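Local coordinates for type-2 ice-structuring protein (Brachyopsis rostratus, PDB 2ZIB) that binds to ice crystals and inhibits their growth, protecting fish blood from freezing at subzero sea-water temperatures, at residues A[47-52]-A[78-83]; A[62-67]-A[104-109]; A[9-14]-A[128-133]; A[96-101]-A[115-120]. All blocks are in the same frame, centred on the assembly; numbering follows the deposited sequence. Where two conformers were deposited one is given.

Contact 1: residues A[47-52]-A[78-83]; sequences SIHSLE and WSWTDG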
# COMPACT_ATOMS: atom_id res chain seq x y z
N SER A 47 3.43 -0.86 2.69
CA SER A 47 4.02 0.44 2.97
C SER A 47 5.13 0.70 1.95
O SER A 47 5.72 -0.24 1.40
CB SER A 47 4.55 0.49 4.39
OG SER A 47 5.61 -0.44 4.53
N ILE A 48 5.41 1.98 1.69
CA ILE A 48 6.34 2.40 0.65
C ILE A 48 7.33 3.40 1.22
O ILE A 48 6.95 4.39 1.86
CB ILE A 48 5.57 3.02 -0.52
CG1 ILE A 48 4.49 2.06 -1.05
CG2 ILE A 48 6.56 3.47 -1.61
CD1 ILE A 48 3.75 2.54 -2.29
N HIS A 49 8.62 3.12 1.04
CA HIS A 49 9.67 3.85 1.79
C HIS A 49 10.70 4.50 0.92
O HIS A 49 11.65 5.07 1.44
CB HIS A 49 10.34 2.89 2.78
CG HIS A 49 9.37 2.36 3.77
ND1 HIS A 49 8.92 3.14 4.81
CD2 HIS A 49 8.65 1.21 3.81
CE1 HIS A 49 7.97 2.48 5.46
NE2 HIS A 49 7.81 1.29 4.88
N SER A 50 10.51 4.45 -0.39
CA SER A 50 11.43 5.09 -1.34
C SER A 50 10.79 5.19 -2.68
O SER A 50 9.83 4.46 -2.98
CB SER A 50 12.73 4.28 -1.52
OG SER A 50 12.45 3.03 -2.09
N LEU A 51 11.37 6.02 -3.56
CA LEU A 51 10.92 6.03 -4.93
C LEU A 51 11.19 4.70 -5.59
O LEU A 51 10.41 4.26 -6.43
CB LEU A 51 11.58 7.17 -5.73
CG LEU A 51 11.08 7.28 -7.18
CD1 LEU A 51 9.58 7.52 -7.43
CD2 LEU A 51 11.90 8.39 -7.90
N GLU A 52 12.28 4.04 -5.19
CA GLU A 52 12.53 2.69 -5.72
C GLU A 52 11.36 1.73 -5.48
O GLU A 52 10.94 1.00 -6.40
CB GLU A 52 13.79 2.13 -5.07
CG GLU A 52 14.31 0.82 -5.59
CD GLU A 52 15.76 0.64 -5.17
OE1 GLU A 52 16.05 0.56 -3.94
OE2 GLU A 52 16.63 0.64 -6.06
N TRP A 78 -0.72 10.52 9.31
CA TRP A 78 -0.64 9.29 8.52
C TRP A 78 0.17 8.23 9.28
O TRP A 78 1.22 8.53 9.86
CB TRP A 78 -0.07 9.59 7.11
CG TRP A 78 -1.02 10.39 6.33
CD1 TRP A 78 -1.08 11.77 6.27
CD2 TRP A 78 -2.18 9.90 5.65
NE1 TRP A 78 -2.23 12.15 5.62
CE2 TRP A 78 -2.92 11.02 5.23
CE3 TRP A 78 -2.71 8.61 5.42
CZ2 TRP A 78 -4.15 10.90 4.57
CZ3 TRP A 78 -3.90 8.50 4.76
CH2 TRP A 78 -4.62 9.62 4.34
N SER A 79 -0.26 6.99 9.15
CA SER A 79 0.46 5.81 9.65
C SER A 79 0.32 4.68 8.66
O SER A 79 -0.67 4.59 7.94
CB SER A 79 -0.36 5.29 10.88
OG SER A 79 -0.56 6.26 11.91
N TRP A 80 1.32 3.80 8.66
CA TRP A 80 1.24 2.55 7.92
C TRP A 80 0.69 1.43 8.79
O TRP A 80 1.12 1.32 9.97
CB TRP A 80 2.61 2.12 7.41
CG TRP A 80 3.28 3.05 6.41
CD1 TRP A 80 4.47 3.73 6.57
CD2 TRP A 80 2.86 3.31 5.06
NE1 TRP A 80 4.78 4.44 5.45
CE2 TRP A 80 3.84 4.18 4.48
CE3 TRP A 80 1.78 2.89 4.26
CZ2 TRP A 80 3.73 4.65 3.17
CZ3 TRP A 80 1.68 3.34 2.94
CH2 TRP A 80 2.66 4.23 2.41
N THR A 81 -0.14 0.56 8.25
CA THR A 81 -0.68 -0.54 9.08
C THR A 81 0.40 -1.50 9.58
O THR A 81 0.19 -2.18 10.58
CB THR A 81 -1.71 -1.35 8.33
OG1 THR A 81 -1.14 -1.81 7.10
CG2 THR A 81 -2.98 -0.52 8.03
N ASP A 82 1.55 -1.55 8.89
CA ASP A 82 2.62 -2.45 9.33
C ASP A 82 3.51 -1.80 10.40
O ASP A 82 4.48 -2.43 10.83
CB ASP A 82 3.46 -2.95 8.17
CG ASP A 82 4.20 -1.86 7.43
OD1 ASP A 82 4.22 -0.69 7.88
OD2 ASP A 82 4.82 -2.16 6.38
N GLY A 83 3.21 -0.59 10.85
CA GLY A 83 4.00 0.05 11.91
C GLY A 83 5.31 0.66 11.46
O GLY A 83 6.04 1.21 12.31
O HOH W 1 3.68 -3.55 4.26
O HOH W 2 6.70 6.14 3.99
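In this C-type lectin-like fold, the lead-in to helix 51-60 packs on the end of short strand 79-80, with Ser-47 and Ile-48 laid over the indole of Trp-80. Ser-47 CB sits 3.5 Å from the centroid of the Trp-80 five-membered ring and 20° off its normal, a CH-pi contact over the face. On that same face Ile-48 N lies above the rim of the six-membered part. The Ser-47 hydroxyl is turned between its own N and carbonyl carbon (chi1 65°), and from there OG donates to Asp-82 OD2 at 2.6 Å, on the syn side of the carboxylate. A type I beta turn from Trp-80 to Gly-83 leads out of strand 79-80 of the lectin fold and presents that aspartate. Ser-47 OG in turn accepts a hydrogen bond from His-49 NE2 at 2.8 Å. His-49 ND1 is bonded to Asp-87 OD1, which is consistent with an imidazole protonated on both nitrogens. Two waters close the interface: one accepts from Ser-47 N and donates to Asp-82 OD2, while the other lies in the indole plane, 3.0 Å from Trp-80 NE1, and reaches Ile-48 O at 2.8 Å.

Contact 2: residues A[62-67]-A[104-109]; sequences AGIVWI and CMQMTA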
# COMPACT_ATOMS: atom_id res chain seq x y z
N ALA A 62 -2.23 -2.76 -11.77
CA ALA A 62 -2.90 -2.49 -13.05
C ALA A 62 -3.80 -1.29 -13.06
O ALA A 62 -4.50 -1.07 -14.06
CB ALA A 62 -3.66 -3.72 -13.51
N GLY A 63 -3.84 -0.52 -12.00
CA GLY A 63 -4.72 0.67 -11.86
C GLY A 63 -4.63 1.24 -10.44
O GLY A 63 -3.61 1.05 -9.74
N ILE A 64 -5.68 1.93 -9.99
CA ILE A 64 -5.74 2.38 -8.57
C ILE A 64 -5.57 1.18 -7.65
O ILE A 64 -6.19 0.12 -7.85
CB ILE A 64 -7.11 3.01 -8.28
CG1 ILE A 64 -7.27 4.32 -9.05
CG2 ILE A 64 -7.26 3.25 -6.77
CD1 ILE A 64 -8.68 4.85 -9.03
N VAL A 65 -4.76 1.34 -6.61
CA VAL A 65 -4.65 0.28 -5.58
C VAL A 65 -4.61 0.90 -4.21
O VAL A 65 -3.93 1.91 -3.97
CB VAL A 65 -3.38 -0.64 -5.74
CG1 VAL A 65 -3.55 -1.59 -6.91
CG2 VAL A 65 -2.06 0.15 -5.78
N TRP A 66 -5.33 0.28 -3.28
CA TRP A 66 -5.12 0.59 -1.87
C TRP A 66 -3.72 0.20 -1.40
O TRP A 66 -3.24 -0.87 -1.76
CB TRP A 66 -6.16 -0.14 -1.02
CG TRP A 66 -7.55 0.34 -1.13
CD1 TRP A 66 -8.68 -0.45 -1.35
CD2 TRP A 66 -8.05 1.68 -0.90
NE1 TRP A 66 -9.81 0.31 -1.25
CE2 TRP A 66 -9.47 1.61 -0.92
CE3 TRP A 66 -7.44 2.91 -0.56
CZ2 TRP A 66 -10.28 2.74 -0.71
CZ3 TRP A 66 -8.24 4.03 -0.37
CH2 TRP A 66 -9.66 3.94 -0.43
N ILE A 67 -3.10 1.08 -0.63
CA ILE A 67 -1.85 0.78 0.10
C ILE A 67 -2.05 1.06 1.57
O ILE A 67 -3.16 1.46 1.98
CB ILE A 67 -0.64 1.50 -0.54
CG1 ILE A 67 -0.85 3.03 -0.59
CG2 ILE A 67 -0.37 0.89 -1.95
CD1 ILE A 67 0.39 3.80 -1.03
N CYS A 104 -8.25 7.14 3.85
CA CYS A 104 -7.45 5.98 3.45
C CYS A 104 -6.58 6.29 2.21
O CYS A 104 -7.04 6.95 1.24
CB CYS A 104 -8.37 4.80 3.16
SG CYS A 104 -8.92 3.98 4.65
N MET A 105 -5.34 5.80 2.20
CA MET A 105 -4.38 6.11 1.15
C MET A 105 -4.42 5.13 0.01
O MET A 105 -4.41 3.91 0.22
CB MET A 105 -3.00 6.09 1.78
CG MET A 105 -1.84 6.48 0.86
SD MET A 105 -0.24 6.03 1.57
CE MET A 105 0.02 7.29 2.82
N GLN A 106 -4.39 5.64 -1.21
CA GLN A 106 -4.26 4.80 -2.38
C GLN A 106 -3.21 5.37 -3.33
O GLN A 106 -2.94 6.57 -3.33
CB GLN A 106 -5.56 4.69 -3.17
CG GLN A 106 -6.17 6.01 -3.56
CD GLN A 106 -7.43 5.88 -4.40
OE1 GLN A 106 -7.47 6.49 -5.47
NE2 GLN A 106 -8.41 5.11 -3.95
N MET A 107 -2.69 4.48 -4.17
CA MET A 107 -2.00 4.91 -5.41
C MET A 107 -3.11 5.18 -6.42
O MET A 107 -3.96 4.30 -6.68
CB MET A 107 -1.05 3.82 -5.92
CG MET A 107 0.05 3.49 -4.91
SD MET A 107 1.01 2.04 -5.41
CE MET A 107 2.50 2.73 -5.95
N THR A 108 -3.09 6.39 -7.02
CA THR A 108 -4.13 6.79 -7.95
C THR A 108 -3.94 6.24 -9.36
O THR A 108 -2.95 5.54 -9.65
CB THR A 108 -4.27 8.31 -8.01
OG1 THR A 108 -3.07 8.89 -8.57
CG2 THR A 108 -4.57 8.96 -6.66
N ALA A 109 -4.89 6.56 -10.24
CA ALA A 109 -4.86 6.14 -11.63
C ALA A 109 -3.84 6.95 -12.46
O ALA A 109 -3.60 6.59 -13.61
CB ALA A 109 -6.23 6.32 -12.23
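Met-107 N donates to Val-65 O at 2.9 Å, the carbonyl pointing almost straight at the donor, and Val-65 N returns the bond to Met-107 O at 3.1 Å. Together they make Val-65 and Met-107 an antiparallel hydrogen-bonded pair in the mixed sheet of the C-type lectin fold, where strand 65-67 carries the Trp and Ile of the Trp-Ile-Gly sequence familiar in this family. Trp-66 and Gln-106 form the adjoining non-hydrogen-bonded pair, and beyond them Ile-67 N reaches Met-105 O. The side chains divide between the two faces. On the Val-65 face the packing is apolar and rich in sulfur: Val-65 CG2 lies alongside Met-107, 3.6 Å from SD, and Ile-67, its CG1 held between backbone N and carbonyl carbon (chi1 57°), sends CD1 to within 3.5 Å of Met-105 SD. Met-107 also leans on Ile-57 of helix 51-60, which covers this face. On the opposite face of the sheet, Gln-106 NE2 lies over one face of the Trp-66 indole, 3.7 Å above the plane near the rim, with amide and ring steeply inclined at 72°. The indole edge meets the strand backbone instead, at Met-105 O and Cys-104 O, while its NE1 is bonded to both Met-29 O and Ala-122 O. Where the strands part, Ile-64 CA makes a CH...O contact with Met-107 O. Over the opposite face of the indole, at a distance, stands the sulfur of the Cys-104 to Cys-120 disulfide, Cys-104 SG lying 5.4 Å from the centroid of the Trp-66 six-membered ring.

Contact 3: residues A[9-14]-A[128-133]; sequences VCPAGW and CAKAAI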
# COMPACT_ATOMS: atom_id res chain seq x y z
N VAL A 9 13.51 -15.95 -0.97
CA VAL A 9 12.39 -16.38 -1.81
C VAL A 9 11.10 -15.79 -1.28
O VAL A 9 11.03 -15.32 -0.14
CB VAL A 9 12.24 -17.96 -1.89
CG1 VAL A 9 13.51 -18.63 -2.48
CG2 VAL A 9 11.86 -18.59 -0.57
N CYS A 10 10.10 -15.84 -2.14
CA CYS A 10 8.76 -15.46 -1.76
C CYS A 10 7.81 -16.64 -1.91
O CYS A 10 8.03 -17.46 -2.77
CB CYS A 10 8.23 -14.28 -2.60
SG CYS A 10 9.09 -12.73 -2.28
N PRO A 11 6.73 -16.68 -1.13
CA PRO A 11 5.74 -17.73 -1.33
C PRO A 11 5.12 -17.59 -2.73
O PRO A 11 5.03 -16.49 -3.30
CB PRO A 11 4.65 -17.42 -0.30
CG PRO A 11 5.32 -16.58 0.73
CD PRO A 11 6.36 -15.77 -0.04
N ALA A 12 4.66 -18.71 -3.28
CA ALA A 12 3.96 -18.71 -4.55
C ALA A 12 2.87 -17.65 -4.62
O ALA A 12 2.00 -17.55 -3.75
CB ALA A 12 3.39 -20.06 -4.81
N GLY A 13 2.90 -16.89 -5.69
CA GLY A 13 1.91 -15.85 -5.88
C GLY A 13 2.43 -14.48 -5.47
O GLY A 13 1.85 -13.49 -5.90
N TRP A 14 3.54 -14.41 -4.75
CA TRP A 14 4.12 -13.15 -4.30
C TRP A 14 5.41 -12.92 -5.06
O TRP A 14 6.08 -13.90 -5.48
CB TRP A 14 4.39 -13.26 -2.79
CG TRP A 14 3.20 -13.43 -1.93
CD1 TRP A 14 2.32 -14.48 -1.94
CD2 TRP A 14 2.75 -12.54 -0.92
NE1 TRP A 14 1.35 -14.28 -0.99
CE2 TRP A 14 1.58 -13.08 -0.35
CE3 TRP A 14 3.19 -11.27 -0.47
CZ2 TRP A 14 0.85 -12.43 0.67
CZ3 TRP A 14 2.50 -10.63 0.57
CH2 TRP A 14 1.34 -11.23 1.13
N CYS A 128 -0.42 -6.17 -1.11
CA CYS A 128 0.09 -6.55 0.22
C CYS A 128 1.59 -6.69 0.19
O CYS A 128 2.18 -6.93 -0.88
CB CYS A 128 -0.47 -7.92 0.65
SG CYS A 128 -2.28 -8.10 0.57
N ALA A 129 2.21 -6.61 1.37
CA ALA A 129 3.63 -6.90 1.51
C ALA A 129 3.88 -7.66 2.80
O ALA A 129 3.11 -7.56 3.76
CB ALA A 129 4.44 -5.61 1.49
N LYS A 130 5.01 -8.39 2.81
CA LYS A 130 5.50 -9.03 4.04
C LYS A 130 6.98 -9.35 3.81
O LYS A 130 7.49 -9.27 2.67
CB LYS A 130 4.74 -10.31 4.40
CG LYS A 130 4.76 -11.44 3.33
CD LYS A 130 3.76 -12.53 3.71
CE LYS A 130 3.70 -13.62 2.67
NZ LYS A 130 2.64 -14.63 3.04
N ALA A 131 7.69 -9.69 4.88
CA ALA A 131 9.11 -10.02 4.75
C ALA A 131 9.33 -11.24 3.87
O ALA A 131 8.55 -12.21 3.90
CB ALA A 131 9.68 -10.28 6.11
N ALA A 132 10.40 -11.20 3.08
CA ALA A 132 10.83 -12.36 2.31
C ALA A 132 11.38 -13.47 3.22
O ALA A 132 11.70 -13.26 4.41
CB ALA A 132 11.84 -11.94 1.26
N ILE A 133 11.51 -14.67 2.66
CA ILE A 133 11.97 -15.85 3.37
C ILE A 133 13.43 -16.12 3.07
O ILE A 133 14.22 -16.24 4.05
CB ILE A 133 11.11 -17.04 2.94
CG1 ILE A 133 9.67 -16.85 3.43
CG2 ILE A 133 11.69 -18.38 3.41
CD1 ILE A 133 8.63 -17.65 2.62
OXT ILE A 133 13.79 -16.25 1.89
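Backbone hydrogen bonds tie Val-9 to Ile-133 and so bring the N-terminal segment against the C-terminus. Val-9 N donates to the terminal carboxylate oxygen OXT of Ile-133 at 2.9 Å, nearly straight at 163°, and Ile-133 N donates to Val-9 O at 2.9 Å. The cation-pi and CH-pi interactions belong to Lys-130 and Trp-14. The lysine, fully extended beyond CG, runs over one face of the indole: its CE is 3.5 Å from the centroid of the six-membered ring, only 6° off the normal, and its NZ is 4.1 Å from that centroid. The ammonium group has a second partner in Lys-41 O, a hydrogen bond that helps fix the chain over the ring. Apolar contacts fill in the rest: Trp-14 CH2 touches Cys-128 CB at 3.8 Å, Val-9 CG2 meets Ile-133 CB, and Pro-11 CG lies against Ile-133 CD1, with Lys-130 CE as a further van der Waals neighbour. A type II beta turn from Pro-11 to Trp-14 carries the chain into strand 15-17. Strand 20-26 pairs antiparallel with strand 124-131, and disulfides anchor the segments further, Cys-10 to Cys-21 of strand 20-26 and Cys-128 to Cys-38 of helix 31-40.

Contact 4: residues A[96-101]-A[115-120]; sequences PNDILS and WDDLPC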
# COMPACT_ATOMS: atom_id res chain seq x y z
N PRO A 96 -2.15 15.45 0.57
CA PRO A 96 -3.48 14.95 0.92
C PRO A 96 -4.45 16.05 1.32
O PRO A 96 -4.02 17.10 1.76
CB PRO A 96 -3.15 14.03 2.12
CG PRO A 96 -1.95 14.69 2.82
CD PRO A 96 -1.16 15.25 1.64
N ASN A 97 -5.75 15.81 1.20
CA ASN A 97 -6.71 16.83 1.71
C ASN A 97 -6.84 16.75 3.25
O ASN A 97 -7.21 17.77 3.84
CB ASN A 97 -8.11 16.74 1.10
CG ASN A 97 -8.19 17.39 -0.21
OD1 ASN A 97 -8.26 18.65 -0.33
ND2 ASN A 97 -8.15 16.57 -1.23
N ASP A 98 -6.49 15.61 3.85
CA ASP A 98 -6.52 15.48 5.31
C ASP A 98 -7.91 15.80 5.89
O ASP A 98 -8.04 16.36 6.99
CB ASP A 98 -5.42 16.33 5.96
CG ASP A 98 -4.06 15.76 5.73
OD1 ASP A 98 -3.93 14.55 5.35
OD2 ASP A 98 -3.05 16.46 5.98
N ILE A 99 -8.96 15.42 5.17
CA ILE A 99 -10.33 15.47 5.70
C ILE A 99 -10.64 14.10 6.28
O ILE A 99 -10.44 13.08 5.59
CB ILE A 99 -11.33 15.89 4.55
CG1 ILE A 99 -10.96 17.25 3.92
CG2 ILE A 99 -12.73 15.96 5.11
CD1 ILE A 99 -11.62 17.49 2.52
N LEU A 100 -11.14 14.04 7.52
CA LEU A 100 -11.30 12.74 8.17
C LEU A 100 -12.28 11.79 7.45
O LEU A 100 -12.13 10.58 7.52
CB LEU A 100 -11.76 12.92 9.63
CG LEU A 100 -10.62 13.28 10.60
CD1 LEU A 100 -11.21 13.79 11.90
CD2 LEU A 100 -9.77 12.07 10.92
N SER A 101 -13.27 12.34 6.75
CA SER A 101 -14.19 11.51 5.97
C SER A 101 -13.51 10.68 4.87
O SER A 101 -14.10 9.71 4.37
CB SER A 101 -15.27 12.40 5.31
OG SER A 101 -14.69 13.27 4.37
N TRP A 115 0.01 9.39 -4.69
CA TRP A 115 -0.95 8.99 -3.66
C TRP A 115 -2.06 10.02 -3.43
O TRP A 115 -1.85 11.23 -3.61
CB TRP A 115 -0.24 8.80 -2.33
CG TRP A 115 0.93 7.85 -2.37
CD1 TRP A 115 1.33 6.99 -3.37
CD2 TRP A 115 1.90 7.74 -1.34
NE1 TRP A 115 2.48 6.31 -2.99
CE2 TRP A 115 2.86 6.78 -1.76
CE3 TRP A 115 2.06 8.37 -0.08
CZ2 TRP A 115 3.97 6.41 -0.95
CZ3 TRP A 115 3.17 7.99 0.73
CH2 TRP A 115 4.11 7.03 0.27
N ASP A 116 -3.22 9.55 -3.00
CA ASP A 116 -4.32 10.42 -2.63
C ASP A 116 -5.09 9.75 -1.51
O ASP A 116 -5.01 8.52 -1.34
CB ASP A 116 -5.20 10.70 -3.86
CG ASP A 116 -6.15 11.87 -3.71
OD1 ASP A 116 -6.12 12.61 -2.70
OD2 ASP A 116 -6.92 12.09 -4.67
N ASP A 117 -5.82 10.58 -0.75
CA ASP A 117 -6.62 10.08 0.37
C ASP A 117 -8.09 10.11 -0.01
O ASP A 117 -8.64 11.15 -0.38
CB ASP A 117 -6.29 10.86 1.67
CG ASP A 117 -6.36 12.38 1.60
OD1 ASP A 117 -6.24 13.05 0.55
OD2 ASP A 117 -6.45 12.97 2.71
N LEU A 118 -8.69 8.92 -0.00
CA LEU A 118 -10.05 8.70 -0.51
C LEU A 118 -10.91 8.10 0.61
O LEU A 118 -10.36 7.61 1.62
CB LEU A 118 -10.01 7.68 -1.67
CG LEU A 118 -9.76 8.23 -3.06
CD1 LEU A 118 -10.91 9.03 -3.59
CD2 LEU A 118 -8.45 9.05 -3.23
N PRO A 119 -12.24 8.06 0.43
CA PRO A 119 -13.08 7.35 1.41
C PRO A 119 -12.68 5.88 1.50
O PRO A 119 -12.60 5.18 0.48
CB PRO A 119 -14.48 7.52 0.84
CG PRO A 119 -14.39 8.76 -0.02
CD PRO A 119 -13.02 8.67 -0.66
N CYS A 120 -12.49 5.41 2.73
CA CYS A 120 -12.09 4.03 2.95
C CYS A 120 -13.09 3.01 2.35
O CYS A 120 -12.63 1.94 1.95
CB CYS A 120 -11.95 3.81 4.47
SG CYS A 120 -10.65 4.87 5.21
O HOH W 3 -12.56 7.47 4.83
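Pro-96, which follows a cis peptide bond, begins the contact by resting its CB 3.5 Å from Asp-117 OD2, so that the proline ring abuts the carboxylate that the next two residues grip. Asn-97 N donates to Asp-117 OD1 at 2.9 Å, and Asp-98 N donates to Asp-117 OD2, also at 2.9 Å. Each carboxylate oxygen is met through its syn lone pair, and the pair of bonds would hold the group against rotation. Asp-117 reaches the loop because its CG lies between its own N and carbonyl carbon (chi1 53°). The Asp-98 side chain brings OD1 to 4.0 Å from Asp-117 OD2, with the two carboxylate planes 85° apart. This proximity of two acids would tend to raise the proton affinity of one of them, though Trp-78 NE1 donates to Asp-98 OD1 and the backbone amides serve Asp-117. Further along, Ser-101 O is bridged to Cys-120 N by a water that donates to the carbonyl at 2.8 Å and accepts from the amide; the same carbonyl lies beside Pro-119 CA. Within strand 115-118 itself, Asp-117 N is bonded to Asp-116 OD1 at 2.8 Å, met from above the carboxylate plane. The sequence suggests that this cis-proline loop facing a Trp-Asp-Asp strand corresponds to the place where calcium-binding C-type lectins carry their Glu-Pro-Asn and Trp-Asn-Asp motifs; in this calcium-independent relative both oxygens of Asp-117 accept backbone N-H bonds from the loop.

In the fold
Contacts 1, 2 and 4 touch one another and form one continuous cluster, while contact 3 closes the chain at the far end of the sheet. Contacts 2 and 4 are covalently linked by the Cys-104 to Cys-120 disulfide, with centres about 12 Å apart and their strands neighbours. Contact 1 packs onto contact 2, Trp-80 CH2 lying 3.5 Å from Met-105 SD, and onto contact 4, where Trp-78 CH2 is 3.4 Å from Asp-117 CB. Contact 3 encloses the others along the chain; its centre is about 29 Å from that of contact 4. A sulfate, probably from the crystallisation liquor, lies about 5 Å from the Asp-82 side chain of contact 1.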